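Local coordinates for protein separin (Saccharomyces cerevisiae, PDB 5U1T) that cleaves the Scc1 subunit of cohesin at the onset of anaphase as a caspase-like cysteine protease, and is held inactive by securin before then, at residues N1131-I1137 with I1355-V1361. Sequence-based numbering, arbitrary orientation.
Sequences NINVITI and IFHTFLV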
loop_
_atom_site.group_PDB
_atom_site.type_symbol
_atom_site.label_atom_id
_atom_site.label_comp_id
_atom_site.label_asym_id
_atom_site.label_seq_id
_atom_site.Cartn_x
_atom_site.Cartn_y
_atom_site.Cartn_z
ATOM N N ASN A 1131 -3.246 44.656 40.344
ATOM C CA ASN A 1131 -4.468 45.440 40.259
ATOM C C ASN A 1131 -4.882 45.587 38.791
ATOM O O ASN A 1131 -4.769 46.663 38.199
ATOM C CB ASN A 1131 -4.264 46.807 40.927
ATOM C CG ASN A 1131 -5.511 47.676 40.897
ATOM O OD1 ASN A 1131 -6.643 47.186 41.033
ATOM N ND2 ASN A 1131 -5.309 48.984 40.716
ATOM N N ILE A 1132 -5.332 44.480 38.206
ATOM C CA ILE A 1132 -5.777 44.452 36.815
ATOM C C ILE A 1132 -7.045 43.649 36.665
ATOM O O ILE A 1132 -7.411 42.875 37.544
ATOM C CB ILE A 1132 -4.725 43.837 35.872
ATOM C CG1 ILE A 1132 -4.217 42.501 36.425
ATOM C CG2 ILE A 1132 -3.598 44.809 35.628
ATOM C CD1 ILE A 1132 -3.328 41.759 35.466
ATOM N N ASN A 1133 -7.722 43.854 35.544
ATOM C CA ASN A 1133 -8.783 42.955 35.126
ATOM C C ASN A 1133 -8.260 42.047 34.025
ATOM O O ASN A 1133 -7.474 42.473 33.163
ATOM C CB ASN A 1133 -10.005 43.711 34.622
ATOM C CG ASN A 1133 -10.760 44.407 35.721
ATOM O OD1 ASN A 1133 -10.586 44.111 36.901
ATOM N ND2 ASN A 1133 -11.628 45.329 35.333
ATOM N N VAL A 1134 -8.675 40.788 34.080
ATOM C CA VAL A 1134 -8.411 39.859 33.000
ATOM C C VAL A 1134 -9.753 39.307 32.567
ATOM O O VAL A 1134 -10.415 38.594 33.304
ATOM C CB VAL A 1134 -7.462 38.743 33.418
ATOM C CG1 VAL A 1134 -6.814 38.151 32.194
ATOM C CG2 VAL A 1134 -6.392 39.287 34.343
ATOM N N ILE A 1135 -10.170 39.681 31.372
ATOM C CA ILE A 1135 -11.517 39.412 30.924
ATOM C C ILE A 1135 -11.487 38.573 29.648
ATOM O O ILE A 1135 -10.914 38.998 28.638
ATOM C CB ILE A 1135 -12.269 40.715 30.685
ATOM C CG1 ILE A 1135 -12.380 41.475 32.004
ATOM C CG2 ILE A 1135 -13.626 40.454 30.096
ATOM C CD1 ILE A 1135 -13.057 42.827 31.910
ATOM N N THR A 1136 -12.082 37.380 29.699
ATOM C CA THR A 1136 -12.159 36.542 28.506
ATOM C C THR A 1136 -13.423 36.905 27.723
ATOM O O THR A 1136 -14.432 37.344 28.300
ATOM C CB THR A 1136 -12.123 35.029 28.849
ATOM O OG1 THR A 1136 -13.255 34.687 29.647
ATOM C CG2 THR A 1136 -10.888 34.699 29.665
ATOM N N ILE A 1137 -13.319 36.792 26.406
ATOM C CA ILE A 1137 -14.421 37.007 25.474
ATOM C C ILE A 1137 -14.469 35.790 24.547
ATOM O O ILE A 1137 -13.524 35.499 23.782
ATOM C CB ILE A 1137 -14.266 38.303 24.644
ATOM C CG1 ILE A 1137 -14.004 39.500 25.552
ATOM C CG2 ILE A 1137 -15.482 38.537 23.753
ATOM C CD1 ILE A 1137 -13.952 40.814 24.815
ATOM N N ILE A 1355 -8.488 50.080 38.373
ATOM C CA ILE A 1355 -7.460 49.103 38.075
ATOM C C ILE A 1355 -6.499 49.736 37.086
ATOM O O ILE A 1355 -6.796 50.775 36.491
ATOM C CB ILE A 1355 -8.040 47.764 37.533
ATOM C CG1 ILE A 1355 -9.024 47.983 36.372
ATOM C CG2 ILE A 1355 -8.715 46.980 38.655
ATOM C CD1 ILE A 1355 -8.392 47.934 34.986
ATOM N N PHE A 1356 -5.347 49.097 36.930
ATOM C CA PHE A 1356 -4.211 49.657 36.221
ATOM C C PHE A 1356 -4.226 49.349 34.722
ATOM O O PHE A 1356 -3.775 50.149 33.902
ATOM C CB PHE A 1356 -2.933 49.119 36.859
ATOM C CG PHE A 1356 -1.668 49.588 36.198
ATOM C CD1 PHE A 1356 -1.119 48.878 35.127
ATOM C CD2 PHE A 1356 -1.000 50.727 36.678
ATOM C CE1 PHE A 1356 0.043 49.304 34.521
ATOM C CE2 PHE A 1356 0.187 51.166 36.086
ATOM C CZ PHE A 1356 0.703 50.456 35.002
ATOM N N HIS A 1357 -4.736 48.173 34.374
ATOM C CA HIS A 1357 -4.687 47.686 32.999
ATOM C C HIS A 1357 -5.696 46.570 32.807
ATOM O O HIS A 1357 -6.064 45.886 33.751
ATOM C CB HIS A 1357 -3.269 47.201 32.650
ATOM C CG HIS A 1357 -3.106 46.765 31.225
ATOM N ND1 HIS A 1357 -3.139 47.648 30.167
ATOM C CD2 HIS A 1357 -2.916 45.538 30.684
ATOM C CE1 HIS A 1357 -2.980 46.983 29.036
ATOM N NE2 HIS A 1357 -2.844 45.701 29.321
ATOM N N THR A 1358 -6.141 46.398 31.575
ATOM C CA THR A 1358 -7.080 45.343 31.249
ATOM C C THR A 1358 -6.526 44.394 30.222
ATOM O O THR A 1358 -6.239 44.789 29.092
ATOM C CB THR A 1358 -8.381 45.918 30.715
ATOM O OG1 THR A 1358 -8.977 46.726 31.735
ATOM C CG2 THR A 1358 -9.329 44.806 30.314
ATOM N N PHE A 1359 -6.381 43.136 30.615
ATOM C CA PHE A 1359 -6.027 42.084 29.674
ATOM C C PHE A 1359 -7.296 41.434 29.131
ATOM O O PHE A 1359 -8.119 40.924 29.892
ATOM C CB PHE A 1359 -5.115 41.047 30.332
ATOM C CG PHE A 1359 -3.724 41.551 30.602
ATOM C CD1 PHE A 1359 -2.835 41.766 29.554
ATOM C CD2 PHE A 1359 -3.300 41.806 31.894
ATOM C CE1 PHE A 1359 -1.567 42.222 29.789
ATOM C CE2 PHE A 1359 -2.024 42.274 32.139
ATOM C CZ PHE A 1359 -1.159 42.487 31.089
ATOM N N LEU A 1360 -7.468 41.504 27.815
ATOM C CA LEU A 1360 -8.528 40.761 27.136
ATOM C C LEU A 1360 -8.011 39.439 26.588
ATOM O O LEU A 1360 -7.275 39.405 25.596
ATOM C CB LEU A 1360 -9.124 41.568 25.989
ATOM C CG LEU A 1360 -9.904 42.831 26.295
ATOM C CD1 LEU A 1360 -10.377 43.433 24.989
ATOM C CD2 LEU A 1360 -11.058 42.488 27.198
ATOM N N VAL A 1361 -8.378 38.350 27.239
ATOM C CA VAL A 1361 -8.129 37.042 26.667
ATOM C C VAL A 1361 -9.139 36.811 25.555
ATOM O O VAL A 1361 -10.296 36.492 25.824
ATOM C CB VAL A 1361 -8.240 35.947 27.709
ATOM C CG1 VAL A 1361 -7.982 34.582 27.079
ATOM C CG2 VAL A 1361 -7.290 36.225 28.846
#
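N1133 and F1359 join two parallel strands, 1132-1139 and 1353-1362, inside a mixed beta sheet of separase. The pairing brings together strands more than 200 residues apart in sequence, away from the probable active-site cysteine C1497. N1133 O accepts F1359 N at 2.9 Å. I1135 N donates to F1359 O at 2.8 Å. V1361 N bonds to I1135 O, with a bent N-H...O angle of 130°. Strands 1146-1152 and 1382-1385 flank the pair, and helix 1388-1397 lies over V1134, T1136, F1359 and V1361.

I1132 can be followed outward. Its CB faces H1357 O. CG2 touches the same oxygen and lies 3.8 Å from CB of H1357. CG1 stands between the backbone N and the carbonyl carbon (chi1 49°), and the chain extends from there to CD1. CD1 meets the F1359 ring at its edge, 3.6 Å from CD2. One face of that ring takes CD2 of H1357, whose ND1 and NE2 hydrogen-bond to S1381 OG and T1383 OG1.

At the start of the pair, N1131 O accepts F1356 N. With CG anti to the backbone N (chi1 -179°), the N1131 amide lies beside I1355, CG 3.7 Å from I1355 CA. Its ND2 donates to S1354 O. With an alanine here in place of the asparagine, S1354 O would probably lose this donor and one flank of I1355 its cover. I1355 also crosses the N1133 side chain at about a right angle, its CG1 3.9 Å from N1133 ND2.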